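Local coordinates for UDP-glucose:anthocyanidin 3-O-glucosyltransferase (Clitoria ternatea, PDB 4REL), which is a plant glycosyltransferase of the GT-B clan, whose members pair two Rossmann-like domains across a cleft, at residues S171-E176 and A371-Q376; E351-G356 and D377-G382; P358-P363 and N400-Q405. One frame throughout, in Å; residues are numbered along the deposited sequence.

Contact 1: S171-E176 and A371-Q376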
loop_
_atom_site.group_PDB
_atom_site.type_symbol
_atom_site.label_atom_id
_atom_site.label_comp_id
_atom_site.label_asym_id
_atom_site.label_seq_id
_atom_site.Cartn_x
_atom_site.Cartn_y
_atom_site.Cartn_z
ATOM N N SER A 171 14.531 8.391 -13.127
ATOM C CA SER A 171 15.604 9.363 -12.902
ATOM C C SER A 171 15.187 10.518 -11.982
ATOM O O SER A 171 16.038 11.244 -11.474
ATOM C CB SER A 171 16.136 9.908 -14.237
ATOM O OG SER A 171 15.160 10.689 -14.910
ATOM N N LYS A 172 13.886 10.693 -11.753
ATOM C CA LYS A 172 13.448 11.709 -10.799
ATOM C C LYS A 172 13.659 11.292 -9.341
ATOM O O LYS A 172 13.666 12.146 -8.458
ATOM C CB LYS A 172 11.985 12.100 -11.031
ATOM C CG LYS A 172 11.747 12.957 -12.269
ATOM C CD LYS A 172 12.446 14.308 -12.147
ATOM C CE LYS A 172 12.270 15.146 -13.412
ATOM N NZ LYS A 172 12.949 16.484 -13.311
ATOM N N LEU A 173 13.817 9.993 -9.083
ATOM C CA LEU A 173 14.057 9.524 -7.718
ATOM C C LEU A 173 15.412 10.031 -7.235
ATOM O O LEU A 173 16.367 10.126 -8.019
ATOM C CB LEU A 173 14.017 7.985 -7.622
ATOM C CG LEU A 173 12.699 7.288 -7.954
ATOM C CD1 LEU A 173 12.812 5.816 -7.657
ATOM C CD2 LEU A 173 11.592 7.897 -7.106
ATOM N N ARG A 174 15.481 10.386 -5.954
ATOM C CA ARG A 174 16.709 10.913 -5.374
ATOM C C ARG A 174 17.209 10.054 -4.227
ATOM O O ARG A 174 16.460 9.282 -3.626
ATOM C CB ARG A 174 16.484 12.317 -4.825
ATOM C CG ARG A 174 15.970 13.327 -5.818
ATOM C CD ARG A 174 15.674 14.575 -5.027
ATOM N NE ARG A 174 15.178 15.672 -5.836
ATOM C CZ ARG A 174 14.923 16.879 -5.339
ATOM N NH1 ARG A 174 15.122 17.115 -4.046
ATOM N NH2 ARG A 174 14.474 17.843 -6.129
ATOM N N VAL A 175 18.490 10.222 -3.919
ATOM C CA VAL A 175 19.112 9.610 -2.762
ATOM C C VAL A 175 18.247 9.737 -1.502
ATOM O O VAL A 175 18.037 8.760 -0.779
ATOM C CB VAL A 175 20.499 10.246 -2.537
ATOM C CG1 VAL A 175 20.959 10.074 -1.103
ATOM C CG2 VAL A 175 21.495 9.647 -3.505
ATOM N N GLU A 176 17.705 10.928 -1.264
ATOM C CA GLU A 176 16.933 11.170 -0.042
ATOM C C GLU A 176 15.596 10.420 0.008
ATOM O O GLU A 176 14.964 10.327 1.068
ATOM C CB GLU A 176 16.698 12.669 0.151
ATOM C CG GLU A 176 15.785 13.287 -0.889
ATOM C CD GLU A 176 15.676 14.791 -0.747
ATOM O OE1 GLU A 176 15.202 15.255 0.311
ATOM O OE2 GLU A 176 16.069 15.506 -1.692
ATOM N N ALA A 371 6.936 7.006 -3.174
ATOM C CA ALA A 371 5.608 7.450 -3.561
ATOM C C ALA A 371 5.520 8.967 -3.599
ATOM O O ALA A 371 4.969 9.538 -4.552
ATOM C CB ALA A 371 4.549 6.867 -2.622
ATOM N N ALA A 372 6.067 9.619 -2.572
ATOM C CA ALA A 372 6.014 11.070 -2.482
ATOM C C ALA A 372 6.734 11.692 -3.678
ATOM O O ALA A 372 6.246 12.655 -4.275
ATOM C CB ALA A 372 6.623 11.559 -1.161
ATOM N N ARG A 373 7.895 11.149 -4.025
ATOM C CA ARG A 373 8.656 11.656 -5.169
ATOM C C ARG A 373 7.902 11.457 -6.487
ATOM O O ARG A 373 7.900 12.342 -7.345
ATOM C CB ARG A 373 10.039 10.993 -5.253
ATOM C CG ARG A 373 10.904 11.488 -6.438
ATOM C CD ARG A 373 11.297 12.961 -6.268
ATOM N NE ARG A 373 11.961 13.151 -4.986
ATOM C CZ ARG A 373 12.087 14.317 -4.363
ATOM N NH1 ARG A 373 11.610 15.431 -4.910
ATOM N NH2 ARG A 373 12.693 14.369 -3.187
ATOM N N VAL A 374 7.294 10.284 -6.667
ATOM C CA VAL A 374 6.526 10.020 -7.884
ATOM C C VAL A 374 5.372 11.017 -7.975
ATOM O O VAL A 374 5.120 11.625 -9.023
ATOM C CB VAL A 374 6.008 8.562 -7.934
ATOM C CG1 VAL A 374 5.039 8.369 -9.097
ATOM C CG2 VAL A 374 7.172 7.583 -8.051
ATOM N N ILE A 375 4.700 11.219 -6.850
ATOM C CA ILE A 375 3.571 12.142 -6.804
ATOM C C ILE A 375 3.987 13.564 -7.206
ATOM O O ILE A 375 3.337 14.212 -8.026
ATOM C CB ILE A 375 2.927 12.139 -5.398
ATOM C CG1 ILE A 375 2.064 10.886 -5.232
ATOM C CG2 ILE A 375 2.078 13.384 -5.197
ATOM C CD1 ILE A 375 1.743 10.535 -3.777
ATOM N N GLN A 376 5.079 14.055 -6.634
ATOM C CA GLN A 376 5.487 15.427 -6.907
ATOM C C GLN A 376 6.160 15.616 -8.269
ATOM O O GLN A 376 5.870 16.584 -8.973
ATOM C CB GLN A 376 6.439 15.942 -5.830
ATOM C CG GLN A 376 6.795 17.425 -6.010
ATOM C CD GLN A 376 7.794 17.922 -4.987
ATOM O OE1 GLN A 376 7.424 18.362 -3.891
ATOM N NE2 GLN A 376 9.084 17.856 -5.340
#

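Contact 2: E351-G356 and D377-G382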
loop_
_atom_site.group_PDB
_atom_site.type_symbol
_atom_site.label_atom_id
_atom_site.label_comp_id
_atom_site.label_asym_id
_atom_site.label_seq_id
_atom_site.Cartn_x
_atom_site.Cartn_y
_atom_site.Cartn_z
ATOM N N GLU A 351 -6.138 5.345 -3.801
ATOM C CA GLU A 351 -7.469 5.919 -3.653
ATOM C C GLU A 351 -7.456 7.389 -4.049
ATOM O O GLU A 351 -8.402 7.888 -4.658
ATOM C CB GLU A 351 -7.984 5.755 -2.211
ATOM C CG GLU A 351 -8.392 4.321 -1.869
ATOM C CD GLU A 351 -8.868 4.148 -0.434
ATOM O OE1 GLU A 351 -8.767 5.098 0.367
ATOM O OE2 GLU A 351 -9.339 3.043 -0.100
ATOM N N SER A 352 -6.385 8.088 -3.703
ATOM C CA SER A 352 -6.328 9.511 -4.028
ATOM C C SER A 352 -6.262 9.738 -5.540
ATOM O O SER A 352 -7.021 10.544 -6.092
ATOM C CB SER A 352 -5.141 10.167 -3.335
ATOM O OG SER A 352 -5.379 11.553 -3.141
ATOM N N VAL A 353 -5.370 9.027 -6.222
ATOM C CA VAL A 353 -5.205 9.285 -7.652
ATOM C C VAL A 353 -6.404 8.795 -8.455
ATOM O O VAL A 353 -6.747 9.380 -9.479
ATOM C CB VAL A 353 -3.884 8.716 -8.235
ATOM C CG1 VAL A 353 -2.671 9.347 -7.539
ATOM C CG2 VAL A 353 -3.844 7.200 -8.129
ATOM N N SER A 354 -7.059 7.739 -7.988
ATOM C CA SER A 354 -8.207 7.227 -8.726
ATOM C C SER A 354 -9.406 8.164 -8.592
ATOM O O SER A 354 -10.344 8.096 -9.380
ATOM C CB SER A 354 -8.562 5.796 -8.301
ATOM O OG SER A 354 -8.906 5.741 -6.934
ATOM N N ASN A 355 -9.356 9.063 -7.610
ATOM C CA ASN A 355 -10.440 10.013 -7.392
ATOM C C ASN A 355 -10.122 11.455 -7.790
ATOM O O ASN A 355 -10.943 12.353 -7.588
ATOM C CB ASN A 355 -10.900 9.961 -5.932
ATOM C CG ASN A 355 -11.720 8.731 -5.633
ATOM O OD1 ASN A 355 -12.834 8.581 -6.138
ATOM N ND2 ASN A 355 -11.183 7.840 -4.805
ATOM N N GLY A 356 -8.938 11.678 -8.353
ATOM C CA GLY A 356 -8.531 13.006 -8.793
ATOM C C GLY A 356 -8.225 13.978 -7.658
ATOM O O GLY A 356 -8.364 15.189 -7.813
ATOM N N ASP A 377 7.079 14.720 -8.626
ATOM C CA ASP A 377 7.985 14.993 -9.759
ATOM C C ASP A 377 7.703 14.211 -11.038
ATOM O O ASP A 377 8.193 14.565 -12.115
ATOM C CB ASP A 377 9.445 14.800 -9.333
ATOM C CG ASP A 377 9.929 15.898 -8.404
ATOM O OD1 ASP A 377 9.158 16.839 -8.139
ATOM O OD2 ASP A 377 11.085 15.820 -7.941
ATOM N N ILE A 378 6.909 13.157 -10.925
ATOM C CA ILE A 378 6.573 12.355 -12.090
ATOM C C ILE A 378 5.123 12.600 -12.524
ATOM O O ILE A 378 4.882 13.187 -13.583
ATOM C CB ILE A 378 6.866 10.864 -11.844
ATOM C CG1 ILE A 378 8.363 10.679 -11.581
ATOM C CG2 ILE A 378 6.427 10.024 -13.035
ATOM C CD1 ILE A 378 8.766 9.220 -11.343
ATOM N N TRP A 379 4.165 12.181 -11.701
ATOM C CA TRP A 379 2.754 12.480 -11.967
ATOM C C TRP A 379 2.444 13.967 -11.863
ATOM O O TRP A 379 1.525 14.462 -12.529
ATOM C CB TRP A 379 1.858 11.744 -10.978
ATOM C CG TRP A 379 1.981 10.256 -11.005
ATOM C CD1 TRP A 379 2.420 9.477 -12.040
ATOM C CD2 TRP A 379 1.671 9.362 -9.933
ATOM N NE1 TRP A 379 2.381 8.149 -11.677
ATOM C CE2 TRP A 379 1.933 8.054 -10.385
ATOM C CE3 TRP A 379 1.183 9.541 -8.635
ATOM C CZ2 TRP A 379 1.731 6.933 -9.581
ATOM C CZ3 TRP A 379 0.988 8.435 -7.839
ATOM C CH2 TRP A 379 1.264 7.144 -8.312
ATOM N N GLU A 380 3.206 14.668 -11.021
ATOM C CA GLU A 380 2.946 16.070 -10.680
ATOM C C GLU A 380 1.501 16.317 -10.221
ATOM O O GLU A 380 0.835 17.239 -10.706
ATOM C CB GLU A 380 3.334 17.000 -11.837
ATOM C CG GLU A 380 4.803 16.851 -12.236
ATOM C CD GLU A 380 5.254 17.847 -13.283
ATOM O OE1 GLU A 380 5.552 17.416 -14.411
ATOM O OE2 GLU A 380 5.320 19.051 -12.976
ATOM N N VAL A 381 1.043 15.513 -9.261
ATOM C CA VAL A 381 -0.322 15.626 -8.741
ATOM C C VAL A 381 -0.285 15.996 -7.269
ATOM O O VAL A 381 -1.245 15.784 -6.533
ATOM C CB VAL A 381 -1.154 14.336 -8.935
ATOM C CG1 VAL A 381 -1.447 14.096 -10.413
ATOM C CG2 VAL A 381 -0.473 13.105 -8.308
ATOM N N GLY A 382 0.836 16.560 -6.845
ATOM C CA GLY A 382 0.971 16.962 -5.459
ATOM C C GLY A 382 2.338 17.522 -5.150
ATOM O O GLY A 382 3.172 17.670 -6.051
#

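Contact 3: P358-P363 and N400-Q405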
loop_
_atom_site.group_PDB
_atom_site.type_symbol
_atom_site.label_atom_id
_atom_site.label_comp_id
_atom_site.label_asym_id
_atom_site.label_seq_id
_atom_site.Cartn_x
_atom_site.Cartn_y
_atom_site.Cartn_z
ATOM N N PRO A 358 -5.550 15.831 -5.410
ATOM C CA PRO A 358 -4.120 16.145 -5.335
ATOM C C PRO A 358 -3.611 15.984 -3.905
ATOM O O PRO A 358 -4.417 15.985 -2.971
ATOM C CB PRO A 358 -4.060 17.610 -5.781
ATOM C CG PRO A 358 -5.401 18.157 -5.440
ATOM C CD PRO A 358 -6.370 17.028 -5.672
ATOM N N MET A 359 -2.302 15.822 -3.726
ATOM C CA MET A 359 -1.785 15.463 -2.405
ATOM C C MET A 359 -0.720 16.403 -1.859
ATOM O O MET A 359 0.017 17.020 -2.612
ATOM C CB MET A 359 -1.230 14.037 -2.439
ATOM C CG MET A 359 -2.314 12.972 -2.455
ATOM S SD MET A 359 -1.715 11.342 -2.926
ATOM C CE MET A 359 -1.612 11.525 -4.711
ATOM N N ILE A 360 -0.669 16.508 -0.531
ATOM C CA ILE A 360 0.462 17.103 0.174
ATOM C C ILE A 360 1.067 15.962 0.962
ATOM O O ILE A 360 0.367 15.297 1.735
ATOM C CB ILE A 360 0.017 18.195 1.156
ATOM C CG1 ILE A 360 -0.563 19.387 0.399
ATOM C CG2 ILE A 360 1.197 18.648 2.036
ATOM C CD1 ILE A 360 -1.335 20.361 1.282
ATOM N N CYS A 361 2.361 15.725 0.762
ATOM C CA CYS A 361 2.992 14.477 1.182
ATOM C C CYS A 361 4.007 14.691 2.286
ATOM O O CYS A 361 4.846 15.580 2.200
ATOM C CB CYS A 361 3.732 13.847 0.002
ATOM S SG CYS A 361 2.690 13.507 -1.443
ATOM N N ARG A 362 3.927 13.863 3.319
ATOM C CA ARG A 362 4.977 13.800 4.326
ATOM C C ARG A 362 5.290 12.327 4.546
ATOM O O ARG A 362 4.715 11.692 5.428
ATOM C CB ARG A 362 4.512 14.459 5.632
ATOM C CG ARG A 362 5.637 14.944 6.566
ATOM C CD ARG A 362 6.539 13.793 7.001
ATOM N NE ARG A 362 7.267 14.018 8.246
ATOM C CZ ARG A 362 8.315 13.293 8.626
ATOM N NH1 ARG A 362 8.756 12.305 7.853
ATOM N NH2 ARG A 362 8.919 13.550 9.779
ATOM N N PRO A 363 6.223 11.783 3.756
ATOM C CA PRO A 363 6.548 10.356 3.896
ATOM C C PRO A 363 7.303 10.089 5.202
ATOM O O PRO A 363 8.172 10.884 5.581
ATOM C CB PRO A 363 7.427 10.071 2.666
ATOM C CG PRO A 363 7.996 11.408 2.264
ATOM C CD PRO A 363 7.011 12.460 2.710
ATOM N N ASN A 400 -2.357 26.295 0.887
ATOM C CA ASN A 400 -2.796 27.372 0.005
ATOM C C ASN A 400 -2.490 27.102 -1.459
ATOM O O ASN A 400 -3.319 27.368 -2.334
ATOM C CB ASN A 400 -2.190 28.710 0.433
ATOM C CG ASN A 400 -2.988 29.376 1.533
ATOM O OD1 ASN A 400 -3.968 30.075 1.269
ATOM N ND2 ASN A 400 -2.570 29.168 2.772
ATOM N N LEU A 401 -1.297 26.576 -1.711
ATOM C CA LEU A 401 -0.856 26.271 -3.066
ATOM C C LEU A 401 -1.854 25.368 -3.774
ATOM O O LEU A 401 -2.336 25.701 -4.858
ATOM C CB LEU A 401 0.522 25.610 -3.044
ATOM C CG LEU A 401 1.019 25.091 -4.394
ATOM C CD1 LEU A 401 1.203 26.258 -5.347
ATOM C CD2 LEU A 401 2.321 24.335 -4.226
ATOM N N ILE A 402 -2.182 24.241 -3.144
ATOM C CA ILE A 402 -3.060 23.251 -3.766
ATOM C C ILE A 402 -4.537 23.665 -3.759
ATOM O O ILE A 402 -5.232 23.512 -4.763
ATOM C CB ILE A 402 -2.924 21.880 -3.080
ATOM C CG1 ILE A 402 -1.464 21.393 -3.105
ATOM C CG2 ILE A 402 -3.871 20.857 -3.708
ATOM C CD1 ILE A 402 -0.878 21.214 -4.494
ATOM N N LEU A 403 -5.030 24.181 -2.638
ATOM C CA LEU A 403 -6.467 24.456 -2.531
ATOM C C LEU A 403 -6.957 25.698 -3.277
ATOM O O LEU A 403 -8.044 25.671 -3.850
ATOM C CB LEU A 403 -6.909 24.544 -1.070
ATOM C CG LEU A 403 -7.008 23.202 -0.357
ATOM C CD1 LEU A 403 -7.264 23.430 1.139
ATOM C CD2 LEU A 403 -8.126 22.372 -0.979
ATOM N N VAL A 404 -6.183 26.783 -3.255
ATOM C CA VAL A 404 -6.712 28.067 -3.732
ATOM C C VAL A 404 -5.859 28.852 -4.739
ATOM O O VAL A 404 -6.407 29.585 -5.555
ATOM C CB VAL A 404 -7.100 29.028 -2.555
ATOM C CG1 VAL A 404 -8.197 28.427 -1.696
ATOM C CG2 VAL A 404 -5.887 29.378 -1.713
ATOM N N GLN A 405 -4.536 28.715 -4.687
ATOM C CA GLN A 405 -3.672 29.569 -5.507
ATOM C C GLN A 405 -3.578 29.149 -6.977
ATOM O O GLN A 405 -3.599 27.953 -7.299
ATOM C CB GLN A 405 -2.285 29.693 -4.880
ATOM C CG GLN A 405 -2.325 30.309 -3.486
ATOM C CD GLN A 405 -0.960 30.404 -2.833
ATOM O OE1 GLN A 405 0.001 29.776 -3.274
ATOM N NE2 GLN A 405 -0.873 31.191 -1.765
#

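Contact 1: S171-E176 and A371-Q376
A stacked pair of arginines within a salt-bridge network joins a loop of the N-terminal half, Ser-171 to Glu-176, to helix 368-378 of the C-terminal Rossmann-like domain. The guanidinium of Arg-174 lies flat on that of Arg-373, their planes 17° apart, although the two side chains cross at about a right angle. NH1 of Arg-373 sits over the centre of the Arg-174 group, 3.6 Å from Arg-174 CZ. In return, Arg-174 CD rests on a face of the Arg-373 guanidinium toward its rim, 3.5 Å from Arg-373 NH2. Arg-174 reaches this place as an extended chain, whereas Arg-373 is bent at chi2 (67°) and again at chi3. The curl brings Arg-373 CD to 3.3 Å from the backbone Lys-172 O, while Leu-173 CD2 packs on Arg-373 CG at 3.7 Å. Glu-176 OE2 accepts a 3.0 Å hydrogen bond from Arg-174 NH1, fairly straight at 157°. The acceptor lies in the guanidinium plane, but the donor NH1 stands out of the carboxylate plane of Glu-176. The same OE2 makes a long salt bridge, 3.9 Å, to Arg-373 NH2, and the other oxygen of Glu-176 is paired with Lys-388. One carboxylate from each element holds Arg-373: NE pairs with Asp-177, just after the loop segment, and NH1 with Asp-377, one turn on in its own helix. With carboxylates arranged around the two stacked cations, the close approach of like charges is probably well compensated, and the bonds to Asp-177 and Asp-377 fix the rotation of the Arg-373 group.

Contact 2: E351-G356 and D377-G382
Two consecutive beta-alpha-beta crossovers of the C-terminal Rossmann-like domain meet here, where Val-353 near the end of helix 346-354 touches Trp-379 and Val-381, where the chain leaves helix 368-378. Val-353 makes both contacts with one methyl, CG1, which lies 3.8 Å from Trp-379 CZ3. The neighbouring ring atom, Trp-379 CE3, is 4.0 Å from the same methyl, so CG1 meets the six-membered half of the indole, and it approaches obliquely. Farther off, Val-381 CG2 stands 4.4 Å from Val-353 CG1. The valine places CG1 opposite its own carbonyl carbon (chi1 -61°), and its side chain crosses the indole at about a right angle. NE1, on the five-membered half, donates to the backbone oxygen of Leu-217, which holds the indole; Val-353 touches the same Leu-217. Both chains turn sharply close by. Gly-356 closes helix 346-354 in a Schellman motif with positive phi, and Asn-355 ND2 bonds back to Glu-351 O at 2.8 Å. Glu-380 likewise takes positive phi (52°), sending the chain from the second helix into strand 382-384. The small apolar contact is buried among other elements: Val-418 of helix 409-425 touches both valines, Met-359 of strand 359-361 packs against both as well, and Val-374 of helix 368-378 lies against Trp-379.

Contact 3: P358-P363 and N400-Q405
Ile-402, near the end of helix 392-403, packs on Pro-358 and Ile-360 of strand 359-361 and its approach, a helix-on-sheet contact of the C-terminal Rossmann-like domain. The CB of Ile-402 points toward the strand but stands back from it, 5.1 Å from Pro-358 CG, and leaves the touching to its two branches. The methyl branch, CG2, is anti to the backbone N and lies on the proline ring, 3.6 Å from Pro-358 CG and 3.9 Å from Pro-358 CB. The longer branch starts at CG1, which lies 4.1 Å from Ile-360 CG1, so two methylenes face each other as the side chains slide past in opposite directions. At the tip, CD1 bends round (chi2 -60°) and is 5.2 Å from Ile-360 CG1, beyond contact with that side chain. Ile-402 thus straddles two residues whose side chains point to the same face of the sheet. Met-359, between them, points away and packs on Ile-375 of helix 368-378, so the two helices flank opposite faces. Val-339 of the adjoining strand and Ile-411 of helix 409-425 also touch Ile-402. Just beyond, helix 392-403 ends: Asn-400 O receives two backbone bonds, from Val-404 N at 3.1 Å and from Gln-405 N at 3.0 Å, while Ile-402 O is taken by Arg-412 NH1.

How the contacts relate
Contacts 2 and 3 are buried and wholly apolar across their segments, whereas contact 1 is partly buried and polar, built on stacked arginines with carboxylates round them; it joins a loop of the N-terminal half to the C-terminal domain. Helix 368-378 serves contacts 1 and 2: Arg-373 points toward the loop, and the chain leaving the helix is held by Ile-375 O, bonded to Val-381 N at 2.9 Å. Strand 359-361 links contacts 2 and 3 through the backbone, Val-381 O to Met-359 N at 3.0 Å. Met-359 CE also touches Ile-375 and Val-353, so segments of all three contacts meet there. Contact 3, on the far sheet face, lies farthest from the centre of the chain.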